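Local coordinates for metallo-beta-lactamase (Serratia marcescens, PDB 6K4T), which probably hydrolyses the beta-lactam ring of antibiotics with a pair of zinc ions, as a class B3 metallo-beta-lactamase, at residues G25-L30 with I210-H215; L39-T44 with I68-S73; H72-H77 with G149-G154; W157-C162 with V170-S175. All coordinates share one frame; numbering follows the deposited sequence.

Contact 1: G25-L30 with I210-H215. With ZN (zinc ion), chain C; JKE (2-sulfanylbenzoic acid), chain D.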
# COMPACT_ATOMS: atom_id res chain seq x y z
N GLY A 25 5.60 5.82 -10.10
CA GLY A 25 4.15 5.97 -10.03
C GLY A 25 3.45 5.14 -8.96
O GLY A 25 2.27 5.36 -8.72
N ILE A 26 4.13 4.13 -8.40
CA ILE A 26 3.52 3.25 -7.41
C ILE A 26 4.46 3.10 -6.22
O ILE A 26 5.64 2.75 -6.36
CB ILE A 26 3.15 1.86 -7.97
CG1 ILE A 26 2.19 2.00 -9.15
CG2 ILE A 26 2.57 0.98 -6.87
CD1 ILE A 26 0.79 2.36 -8.73
N SER A 27 3.93 3.29 -5.01
CA SER A 27 4.73 3.16 -3.80
C SER A 27 5.07 1.70 -3.52
O SER A 27 4.24 0.82 -3.64
CB SER A 27 4.03 3.74 -2.60
OG SER A 27 3.84 5.12 -2.81
N ALA A 28 6.31 1.49 -3.06
CA ALA A 28 6.69 0.31 -2.34
C ALA A 28 7.68 0.76 -1.28
O ALA A 28 8.48 1.69 -1.51
CB ALA A 28 7.30 -0.72 -3.26
N VAL A 29 7.63 0.14 -0.11
CA VAL A 29 8.46 0.53 1.02
C VAL A 29 9.22 -0.70 1.54
O VAL A 29 8.67 -1.78 1.73
CB VAL A 29 7.63 1.20 2.13
CG1 VAL A 29 8.34 1.17 3.47
CG2 VAL A 29 7.25 2.62 1.73
N LEU A 30 10.51 -0.49 1.80
CA LEU A 30 11.30 -1.45 2.54
C LEU A 30 11.51 -0.95 3.96
O LEU A 30 12.04 0.17 4.17
CB LEU A 30 12.65 -1.66 1.86
CG LEU A 30 13.45 -2.83 2.42
CD1 LEU A 30 12.88 -4.15 1.92
CD2 LEU A 30 14.92 -2.72 2.11
N ILE A 210 3.78 10.18 9.26
CA ILE A 210 4.26 10.07 7.89
C ILE A 210 3.31 9.12 7.17
O ILE A 210 3.27 7.94 7.48
CB ILE A 210 5.71 9.58 7.81
CG1 ILE A 210 6.65 10.55 8.53
CG2 ILE A 210 6.14 9.35 6.37
CD1 ILE A 210 8.04 10.01 8.80
N ALA A 211 2.58 9.63 6.19
CA ALA A 211 1.72 8.79 5.34
C ALA A 211 2.40 8.59 3.99
O ALA A 211 2.84 9.54 3.35
CB ALA A 211 0.35 9.39 5.16
N ILE A 212 2.53 7.33 3.58
CA ILE A 212 2.97 6.97 2.26
C ILE A 212 1.77 6.30 1.60
O ILE A 212 1.38 5.21 2.00
CB ILE A 212 4.19 6.02 2.34
CG1 ILE A 212 5.38 6.68 3.02
CG2 ILE A 212 4.58 5.51 0.96
CD1 ILE A 212 6.27 5.75 3.80
N ALA A 213 1.18 6.96 0.60
CA ALA A 213 -0.02 6.43 -0.04
C ALA A 213 0.37 5.49 -1.18
O ALA A 213 1.36 5.69 -1.85
CB ALA A 213 -0.85 7.57 -0.56
N ALA A 214 -0.44 4.43 -1.37
CA ALA A 214 -0.13 3.41 -2.38
C ALA A 214 0.12 4.05 -3.76
O ALA A 214 1.07 3.67 -4.46
CB ALA A 214 -1.26 2.41 -2.43
N HIS A 215 -0.72 5.01 -4.13
CA HIS A 215 -0.42 5.96 -5.20
C HIS A 215 0.27 7.16 -4.57
O HIS A 215 -0.39 7.92 -3.85
CB HIS A 215 -1.70 6.37 -5.96
CG HIS A 215 -2.23 5.27 -6.81
ND1 HIS A 215 -1.73 5.05 -8.09
CD2 HIS A 215 -3.12 4.27 -6.58
CE1 HIS A 215 -2.31 3.98 -8.60
NE2 HIS A 215 -3.18 3.49 -7.71
ZN ZN C . -3.88 1.54 -7.69
SD JKE D . -5.84 0.61 -8.57
CG JKE D . -6.41 3.19 -6.60
CZ JKE D . -7.02 3.09 -7.94
CD1 JKE D . -7.51 2.02 -10.12
OD1 JKE D . -6.82 4.08 -5.86
CD2 JKE D . -8.44 4.17 -9.58
OD2 JKE D . -5.48 2.37 -6.19
CE1 JKE D . -6.85 1.98 -8.88
CE2 JKE D . -7.81 4.17 -8.35
CG1 JKE D . -8.30 3.11 -10.47
O HOH W 1 0.14 6.82 -9.22
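Ile26 lays its CD1 methyl beside the imidazole of His215, CD1 coming within 3.5 Å of CE1, the ring carbon between the two nitrogens. The two side chains run alongside each other in the same direction, the methyl meeting the ring obliquely. A water links the two segments here, between Gly25 and His215: it donates to Gly25 O at 2.6 Å and takes up the ring N-H of His215 at ND1, in the plane of the imidazole. The other ring nitrogen of His215, NE2, binds a zinc ion at 2.1 Å.

Next along, Ser27 grips the other segment twice. Its backbone N donates to Ala214 O in a nearly straight bond of 2.9 Å (166° at the hydrogen), while its OG, anti to the carbonyl carbon (chi1 -62°), gives its proton to Ala213 O at 2.7 Å. Both donors sit somewhat tilted from the carbonyl planes they address. Two successive carbonyls, at the last residue of strand 210-213 and the one after it, are thus satisfied by one serine. Farther from the metal the chemistry turns apolar: Val29 CG2 rests on Ile212 CD1 at 3.9 Å, and Phe172 also packs against Val29.

The same zinc is completed by Asp76, His77 and the sulfur SD and carboxylate OD2 of the bound 2-sulfanylbenzoic acid. A histidine on the loop that follows strand 210-213, flanked by the loop leading into strand 29-31, is part of the second zinc site of the metallo-beta-lactamase alpha-beta/beta-alpha fold.

Contact 2: L39-T44 with I68-S73. With ZN (zinc ion), chain B; JKE (2-sulfanylbenzoic acid), chain D.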
# COMPACT_ATOMS: atom_id res chain seq x y z
N LEU A 39 8.94 -5.87 3.02
CA LEU A 39 8.60 -5.09 1.83
C LEU A 39 7.08 -4.88 1.79
O LEU A 39 6.33 -5.85 1.97
CB LEU A 39 9.07 -5.85 0.58
CG LEU A 39 8.66 -5.22 -0.75
CD1 LEU A 39 9.32 -3.86 -0.94
CD2 LEU A 39 9.03 -6.15 -1.89
N VAL A 40 6.65 -3.64 1.59
CA VAL A 40 5.27 -3.34 1.39
C VAL A 40 5.05 -3.05 -0.09
O VAL A 40 5.58 -2.09 -0.61
CB VAL A 40 4.80 -2.16 2.26
CG1 VAL A 40 3.30 -1.97 2.14
CG2 VAL A 40 5.22 -2.36 3.70
N ASP A 41 4.25 -3.93 -0.71
CA ASP A 41 3.77 -3.92 -2.09
C ASP A 41 4.89 -4.29 -3.07
O ASP A 41 6.07 -4.31 -2.73
CB ASP A 41 3.04 -2.62 -2.46
CG ASP A 41 1.58 -2.65 -2.03
OD1 ASP A 41 1.06 -3.77 -1.72
OD2 ASP A 41 0.95 -1.58 -2.01
N GLY A 42 4.50 -4.61 -4.31
CA GLY A 42 5.43 -5.05 -5.36
C GLY A 42 5.42 -4.19 -6.61
O GLY A 42 6.25 -4.42 -7.49
N THR A 43 4.51 -3.21 -6.67
CA THR A 43 4.23 -2.44 -7.91
C THR A 43 3.75 -3.40 -9.00
O THR A 43 3.04 -4.35 -8.71
CB THR A 43 5.41 -1.53 -8.34
OG1 THR A 43 6.44 -2.21 -9.07
CG2 THR A 43 6.00 -0.79 -7.16
N THR A 44 4.04 -3.08 -10.27
CA THR A 44 3.58 -3.86 -11.41
C THR A 44 4.55 -5.04 -11.64
O THR A 44 5.64 -5.13 -11.07
CB THR A 44 3.53 -3.01 -12.68
OG1 THR A 44 4.88 -2.59 -12.90
CG2 THR A 44 2.61 -1.82 -12.58
N ILE A 68 6.43 -9.93 2.47
CA ILE A 68 5.88 -8.96 1.53
C ILE A 68 4.43 -8.71 1.95
O ILE A 68 3.64 -9.64 1.95
CB ILE A 68 5.97 -9.41 0.07
CG1 ILE A 68 7.41 -9.72 -0.33
CG2 ILE A 68 5.35 -8.38 -0.85
CD1 ILE A 68 7.55 -10.50 -1.63
N LEU A 69 4.12 -7.46 2.30
CA LEU A 69 2.80 -7.05 2.73
C LEU A 69 2.06 -6.43 1.55
O LEU A 69 2.61 -5.57 0.88
CB LEU A 69 2.91 -6.04 3.87
CG LEU A 69 3.85 -6.41 5.01
CD1 LEU A 69 3.76 -5.40 6.13
CD2 LEU A 69 3.59 -7.83 5.53
N SER A 70 0.81 -6.83 1.35
CA SER A 70 0.00 -6.33 0.25
C SER A 70 -1.06 -5.37 0.78
O SER A 70 -1.81 -5.71 1.71
CB SER A 70 -0.65 -7.48 -0.48
OG SER A 70 -1.59 -7.02 -1.44
N THR A 71 -1.14 -4.19 0.18
CA THR A 71 -2.28 -3.29 0.42
C THR A 71 -3.55 -3.85 -0.24
O THR A 71 -4.47 -4.23 0.47
CB THR A 71 -2.01 -1.86 -0.09
OG1 THR A 71 -1.61 -1.93 -1.47
CG2 THR A 71 -0.99 -1.13 0.75
N HIS A 72 -3.58 -3.91 -1.57
CA HIS A 72 -4.66 -4.57 -2.23
C HIS A 72 -4.24 -5.18 -3.55
O HIS A 72 -3.20 -4.85 -4.12
CB HIS A 72 -5.85 -3.63 -2.41
CG HIS A 72 -5.70 -2.57 -3.46
ND1 HIS A 72 -5.21 -1.31 -3.20
CD2 HIS A 72 -6.02 -2.58 -4.79
CE1 HIS A 72 -5.21 -0.60 -4.32
NE2 HIS A 72 -5.72 -1.36 -5.31
N SER A 73 -5.12 -6.06 -4.04
CA SER A 73 -4.83 -7.01 -5.10
C SER A 73 -5.28 -6.50 -6.47
O SER A 73 -6.11 -7.13 -7.11
CB SER A 73 -5.47 -8.32 -4.74
OG SER A 73 -6.82 -8.14 -4.35
ZN ZN B . -6.74 -0.62 -6.93
SD JKE D . -5.84 0.61 -8.57
CG JKE D . -6.41 3.19 -6.60
CZ JKE D . -7.02 3.09 -7.94
CD1 JKE D . -7.51 2.02 -10.12
OD1 JKE D . -6.82 4.08 -5.86
CD2 JKE D . -8.44 4.17 -9.58
OD2 JKE D . -5.48 2.37 -6.19
CE1 JKE D . -6.85 1.98 -8.88
CE2 JKE D . -7.81 4.17 -8.35
CG1 JKE D . -8.30 3.11 -10.47
O HOH W 2 -0.54 -5.31 -3.29
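Asp41 and Thr71 meet through two torsions: Asp41 turns CG beside its own backbone N (chi1 -84°), and Thr71 holds OG1 between its N and carbonyl carbon (chi1 53°), which brings the hydroxyl up to the carboxylate. The side chains cross at about a right angle. Thr71 OG1 donates to the syn lone pair of Asp41 OD2 at 2.6 Å, and Thr71 N reaches Asp41 OD1 at 2.9 Å, also on the syn side but 23° out of the carboxylate plane. A water adds a further donor to Asp41 OD1 and joins it to Ser70 OG and His72 O.

Behind this, strands 37-40 and 65-69 run parallel. Leu69 N donates to Leu39 O at 2.8 Å, and Asp41 N to Leu69 O at the same length. Side chains pair up on the two faces: Leu39 CD2 lies 4.2 Å from Ile68 CG1, while on the other face Val40 CG2 approaches Leu69 CD1. The strands belong to a beta-alpha-beta unit whose crossover runs through helix 47-57.

From Thr71 the chain passes straight to the zinc ligand His72. Three donors on a buried carboxylate would probably favour its ionised form, and they tie down the loop that leads to His72 and the metal.

Contact 3: H72-H77 with G149-G154. With ZN (zinc ion), chain B; ZN (zinc ion), chain C; JKE (2-sulfanylbenzoic acid), chain D.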
# COMPACT_ATOMS: atom_id res chain seq x y z
N HIS A 72 -3.58 -3.91 -1.57
CA HIS A 72 -4.66 -4.57 -2.23
C HIS A 72 -4.24 -5.18 -3.55
O HIS A 72 -3.20 -4.85 -4.12
CB HIS A 72 -5.85 -3.63 -2.41
CG HIS A 72 -5.70 -2.57 -3.46
ND1 HIS A 72 -5.21 -1.31 -3.20
CD2 HIS A 72 -6.02 -2.58 -4.79
CE1 HIS A 72 -5.21 -0.60 -4.32
NE2 HIS A 72 -5.72 -1.36 -5.31
N SER A 73 -5.12 -6.06 -4.04
CA SER A 73 -4.83 -7.01 -5.10
C SER A 73 -5.28 -6.50 -6.47
O SER A 73 -6.11 -7.13 -7.11
CB SER A 73 -5.47 -8.32 -4.74
OG SER A 73 -6.82 -8.14 -4.35
N HIS A 74 -4.72 -5.36 -6.89
CA HIS A 74 -4.80 -4.94 -8.32
C HIS A 74 -3.39 -4.94 -8.93
O HIS A 74 -2.38 -4.85 -8.21
CB HIS A 74 -5.45 -3.56 -8.46
CG HIS A 74 -6.88 -3.56 -8.07
ND1 HIS A 74 -7.54 -2.45 -7.61
CD2 HIS A 74 -7.77 -4.57 -8.05
CE1 HIS A 74 -8.80 -2.78 -7.36
NE2 HIS A 74 -8.96 -4.07 -7.60
N GLU A 75 -3.34 -5.03 -10.26
CA GLU A 75 -2.08 -5.23 -10.97
C GLU A 75 -1.05 -4.14 -10.63
O GLU A 75 0.15 -4.43 -10.71
CB GLU A 75 -2.33 -5.30 -12.48
CG GLU A 75 -2.80 -4.00 -13.11
CD GLU A 75 -3.01 -3.96 -14.62
OE1 GLU A 75 -2.19 -4.55 -15.32
OE2 GLU A 75 -3.96 -3.29 -15.07
N ASP A 76 -1.48 -2.91 -10.33
CA ASP A 76 -0.52 -1.81 -10.19
C ASP A 76 0.25 -1.91 -8.87
O ASP A 76 1.37 -1.44 -8.81
CB ASP A 76 -1.21 -0.47 -10.43
CG ASP A 76 -2.42 -0.18 -9.55
OD1 ASP A 76 -3.12 -1.14 -9.17
OD2 ASP A 76 -2.63 1.03 -9.24
N HIS A 77 -0.36 -2.48 -7.82
CA HIS A 77 0.28 -2.62 -6.49
C HIS A 77 0.86 -4.03 -6.29
O HIS A 77 1.86 -4.20 -5.57
CB HIS A 77 -0.71 -2.28 -5.37
CG HIS A 77 -1.41 -0.98 -5.63
ND1 HIS A 77 -0.80 0.25 -5.37
CD2 HIS A 77 -2.60 -0.72 -6.20
CE1 HIS A 77 -1.63 1.21 -5.76
NE2 HIS A 77 -2.73 0.65 -6.32
N GLY A 149 -13.13 -1.74 0.85
CA GLY A 149 -13.99 -0.86 0.09
C GLY A 149 -13.59 -0.79 -1.36
O GLY A 149 -14.36 -1.11 -2.26
N HIS A 150 -12.34 -0.39 -1.58
CA HIS A 150 -11.71 -0.47 -2.90
C HIS A 150 -11.55 -1.94 -3.31
O HIS A 150 -11.77 -2.29 -4.47
CB HIS A 150 -10.42 0.35 -2.90
CG HIS A 150 -9.71 0.40 -4.21
ND1 HIS A 150 -10.06 1.30 -5.21
CD2 HIS A 150 -8.66 -0.30 -4.69
CE1 HIS A 150 -9.22 1.15 -6.24
NE2 HIS A 150 -8.35 0.18 -5.94
N THR A 151 -11.20 -2.77 -2.32
CA THR A 151 -11.25 -4.25 -2.42
C THR A 151 -11.71 -4.77 -1.06
O THR A 151 -11.57 -4.05 -0.06
CB THR A 151 -9.89 -4.87 -2.77
OG1 THR A 151 -8.99 -4.65 -1.68
CG2 THR A 151 -9.30 -4.36 -4.08
N GLU A 152 -12.19 -6.02 -1.01
CA GLU A 152 -12.70 -6.51 0.25
C GLU A 152 -11.55 -6.73 1.23
O GLU A 152 -11.71 -6.57 2.45
CB GLU A 152 -13.49 -7.80 0.07
CG GLU A 152 -14.87 -7.63 -0.52
CD GLU A 152 -15.71 -8.90 -0.54
OE1 GLU A 152 -15.19 -9.93 -0.11
OE2 GLU A 152 -16.88 -8.84 -0.95
N GLY A 153 -10.36 -7.11 0.73
CA GLY A 153 -9.24 -7.49 1.61
C GLY A 153 -8.18 -6.41 1.78
O GLY A 153 -7.07 -6.70 2.23
N GLY A 154 -8.52 -5.15 1.50
CA GLY A 154 -7.55 -4.05 1.61
C GLY A 154 -7.01 -3.91 3.02
O GLY A 154 -7.78 -3.94 3.99
ZN ZN B . -6.74 -0.62 -6.93
ZN ZN C . -3.88 1.54 -7.69
SD JKE D . -5.84 0.61 -8.57
CG JKE D . -6.41 3.19 -6.60
CZ JKE D . -7.02 3.09 -7.94
CD1 JKE D . -7.51 2.02 -10.12
OD1 JKE D . -6.82 4.08 -5.86
CD2 JKE D . -8.44 4.17 -9.58
OD2 JKE D . -5.48 2.37 -6.19
CE1 JKE D . -6.85 1.98 -8.88
CE2 JKE D . -7.81 4.17 -8.35
CG1 JKE D . -8.30 3.11 -10.47
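The dinuclear zinc site is assembled here, with segment 72-77, a loop running into a short helix, supplying four ligands and loop 149-154 a fifth. One zinc is bound by His72 NE2, His74 ND1 and His150 NE2 at 2.0 to 2.1 Å. The sulfur SD of 2-sulfanylbenzoic acid is its fourth ligand, at 2.2 Å. The imidazoles crowd round it: His150 and His72 form an offset edge-to-face pair, planes at 75°, with His150 CD2 lying over the face of the His72 ring, toward its rim, while His74 meets His150 obliquely. Thr151 fills in behind, its CG2 3.5 Å from His74 NE2 and its OG1 against His72 CB, while Asn98 shares a hydrogen bond with that hydroxyl.

Second-shell partners set each ring: Asp174 bonds to His72 ND1, Asp111 to His74 NE2 and the carbonyl of Thr177 to His150 ND1. The other zinc takes Asp76 OD2, His77 NE2, His215 and, through both SD and OD2, 2-sulfanylbenzoic acid. SD lies 2.3 Å from this second zinc, so one sulfur, presumably a thiolate, spans both metals. The run His72, His74, Asp76, His77 is the HxHxDH signature of the metallo-beta-lactamase superfamily.

Contact 4: W157-C162 with V170-S175. With JKE (2-sulfanylbenzoic acid), chain D.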
# COMPACT_ATOMS: atom_id res chain seq x y z
N TRP A 157 -1.13 -0.47 6.53
CA TRP A 157 -0.08 -1.05 7.38
C TRP A 157 0.62 0.07 8.14
O TRP A 157 0.92 1.11 7.54
CB TRP A 157 0.93 -1.80 6.52
CG TRP A 157 0.36 -2.89 5.68
CD1 TRP A 157 -0.04 -2.77 4.38
CD2 TRP A 157 0.15 -4.27 6.05
NE1 TRP A 157 -0.48 -3.97 3.91
CE2 TRP A 157 -0.36 -4.91 4.89
CE3 TRP A 157 0.34 -5.03 7.21
CZ2 TRP A 157 -0.67 -6.27 4.87
CZ3 TRP A 157 0.06 -6.38 7.17
CH2 TRP A 157 -0.46 -6.98 6.02
N THR A 158 0.89 -0.13 9.44
CA THR A 158 1.48 0.94 10.26
C THR A 158 2.65 0.42 11.09
O THR A 158 2.71 -0.76 11.44
CB THR A 158 0.43 1.58 11.17
OG1 THR A 158 -0.08 0.62 12.10
CG2 THR A 158 -0.74 2.15 10.40
N TRP A 159 3.58 1.31 11.38
CA TRP A 159 4.71 0.96 12.19
C TRP A 159 5.34 2.24 12.73
O TRP A 159 4.90 3.31 12.37
CB TRP A 159 5.74 0.16 11.39
CG TRP A 159 6.28 0.87 10.19
CD1 TRP A 159 7.38 1.68 10.13
CD2 TRP A 159 5.79 0.79 8.84
NE1 TRP A 159 7.59 2.12 8.85
CE2 TRP A 159 6.63 1.58 8.04
CE3 TRP A 159 4.74 0.10 8.23
CZ2 TRP A 159 6.43 1.72 6.66
CZ3 TRP A 159 4.54 0.23 6.87
CH2 TRP A 159 5.38 1.03 6.10
N GLN A 160 6.40 2.07 13.52
CA GLN A 160 7.17 3.20 14.04
C GLN A 160 8.62 3.09 13.56
O GLN A 160 9.22 2.01 13.63
CB GLN A 160 7.09 3.26 15.56
CG GLN A 160 5.66 3.36 16.05
CD GLN A 160 5.54 3.55 17.54
OE1 GLN A 160 6.50 3.34 18.28
NE2 GLN A 160 4.36 3.96 17.97
N SER A 161 9.15 4.19 13.05
CA SER A 161 10.56 4.27 12.68
C SER A 161 11.22 5.37 13.50
O SER A 161 10.58 6.40 13.74
CB SER A 161 10.75 4.52 11.21
OG SER A 161 10.48 3.35 10.45
N CYS A 162 12.49 5.18 13.87
CA CYS A 162 13.15 6.06 14.81
C CYS A 162 14.55 6.40 14.29
O CYS A 162 15.16 5.62 13.60
CB CYS A 162 13.28 5.44 16.19
SG CYS A 162 11.73 4.78 16.86
N VAL A 170 4.48 5.81 11.07
CA VAL A 170 4.42 5.71 9.63
C VAL A 170 3.23 4.84 9.24
O VAL A 170 2.94 3.80 9.85
CB VAL A 170 5.70 5.06 9.08
CG1 VAL A 170 5.69 5.09 7.56
CG2 VAL A 170 6.97 5.67 9.65
N VAL A 171 2.55 5.28 8.18
CA VAL A 171 1.34 4.64 7.67
C VAL A 171 1.53 4.42 6.18
O VAL A 171 1.78 5.40 5.44
CB VAL A 171 0.08 5.49 7.91
CG1 VAL A 171 -1.16 4.84 7.32
CG2 VAL A 171 -0.13 5.80 9.39
N PHE A 172 1.44 3.16 5.73
CA PHE A 172 1.38 2.85 4.30
C PHE A 172 -0.11 2.70 3.98
O PHE A 172 -0.74 1.69 4.31
CB PHE A 172 2.19 1.61 3.94
CG PHE A 172 2.47 1.44 2.45
CD1 PHE A 172 1.46 1.18 1.55
CD2 PHE A 172 3.75 1.56 1.95
CE1 PHE A 172 1.71 1.02 0.20
CE2 PHE A 172 4.02 1.42 0.60
CZ PHE A 172 2.99 1.15 -0.28
N ALA A 173 -0.66 3.74 3.37
CA ALA A 173 -2.09 3.89 3.24
C ALA A 173 -2.59 3.18 1.99
O ALA A 173 -2.21 3.56 0.87
CB ALA A 173 -2.48 5.35 3.22
N ASP A 174 -3.48 2.20 2.18
CA ASP A 174 -4.18 1.59 1.07
C ASP A 174 -5.08 2.63 0.39
O ASP A 174 -5.43 3.68 0.95
CB ASP A 174 -4.99 0.38 1.52
CG ASP A 174 -5.51 -0.47 0.38
OD1 ASP A 174 -4.92 -0.39 -0.72
OD2 ASP A 174 -6.42 -1.28 0.65
N SER A 175 -5.41 2.34 -0.87
CA SER A 175 -6.36 3.13 -1.63
C SER A 175 -7.76 3.04 -1.01
O SER A 175 -8.23 1.97 -0.65
CB SER A 175 -6.36 2.67 -3.05
OG SER A 175 -5.05 2.77 -3.59
SD JKE D . -5.84 0.61 -8.57
CG JKE D . -6.41 3.19 -6.60
CZ JKE D . -7.02 3.09 -7.94
CD1 JKE D . -7.51 2.02 -10.12
OD1 JKE D . -6.82 4.08 -5.86
CD2 JKE D . -8.44 4.17 -9.58
OD2 JKE D . -5.48 2.37 -6.19
CE1 JKE D . -6.85 1.98 -8.88
CE2 JKE D . -7.81 4.17 -8.35
CG1 JKE D . -8.30 3.11 -10.47
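A beta hairpin of strands 155-163 and 166-173 forms this contact, at the heart of the five-stranded sheet. The strands run antiparallel, their axes 4.8 Å apart at an angle of 164°. Two hydrogen-bonded pairs hold them: Trp157 with Phe172, where Phe172 N donates to Trp157 O at 2.8 Å and Trp157 N returns a bond to Phe172 O, and Trp159 with Val170, where Val170 N reaches Trp159 O, also at 2.8 Å. Between them Thr158 and Val171 make a non-hydrogen-bonded pair, their methyls Thr158 CG2 and Val171 CG2 3.8 Å apart on the sheet face away from the tryptophans.

Trp159 carries the side-chain contact. Its CG stands between backbone N and carbonyl carbon (chi1 60°), which folds the indole back across the neighbouring strand. Val170 lies over one face: its CB makes a CH-pi contact 3.8 Å from the centre of the five-membered ring, and its CG1 sits 3.6 Å from Trp159 CZ2. The far corner of the indole, Trp159 CH2, reaches Phe172 CB at 3.9 Å and meets the phenyl ring at its edge. The indole NE1 is satisfied outside the hairpin by Thr18.

Past the strand, Ser175 OG, in one of its two conformers, donates to the carboxylate OD2 of 2-sulfanylbenzoic acid at 2.7 Å. Trp159 and Phe172 pack on Val29 of strand 29-31 and, with Trp157, on Val40 of strand 37-40 in the other sheet, while strands 140-146 and 210-213 flank the hairpin within its own sheet.

All four contacts are buried, but their chemistry differs with place. Contact 4 lies in the five-stranded sheet and contact 2 in the seven-stranded one; both combine backbone pairing with apolar side chains, antiparallel in one and parallel in the other, and contact 2 adds a buried carboxylate. Contact 1 bridges the two sheets, meeting contact 2 through strands 29-31 and 37-40 and contact 4 through 210-213 and 166-173. Contact 3 has no strand at all and is held by metal bonds and packed imidazoles. It shares His72, Ser73 and one zinc ion with contact 2 and the other zinc with contact 1. The bound 2-sulfanylbenzoic acid is touched by all four.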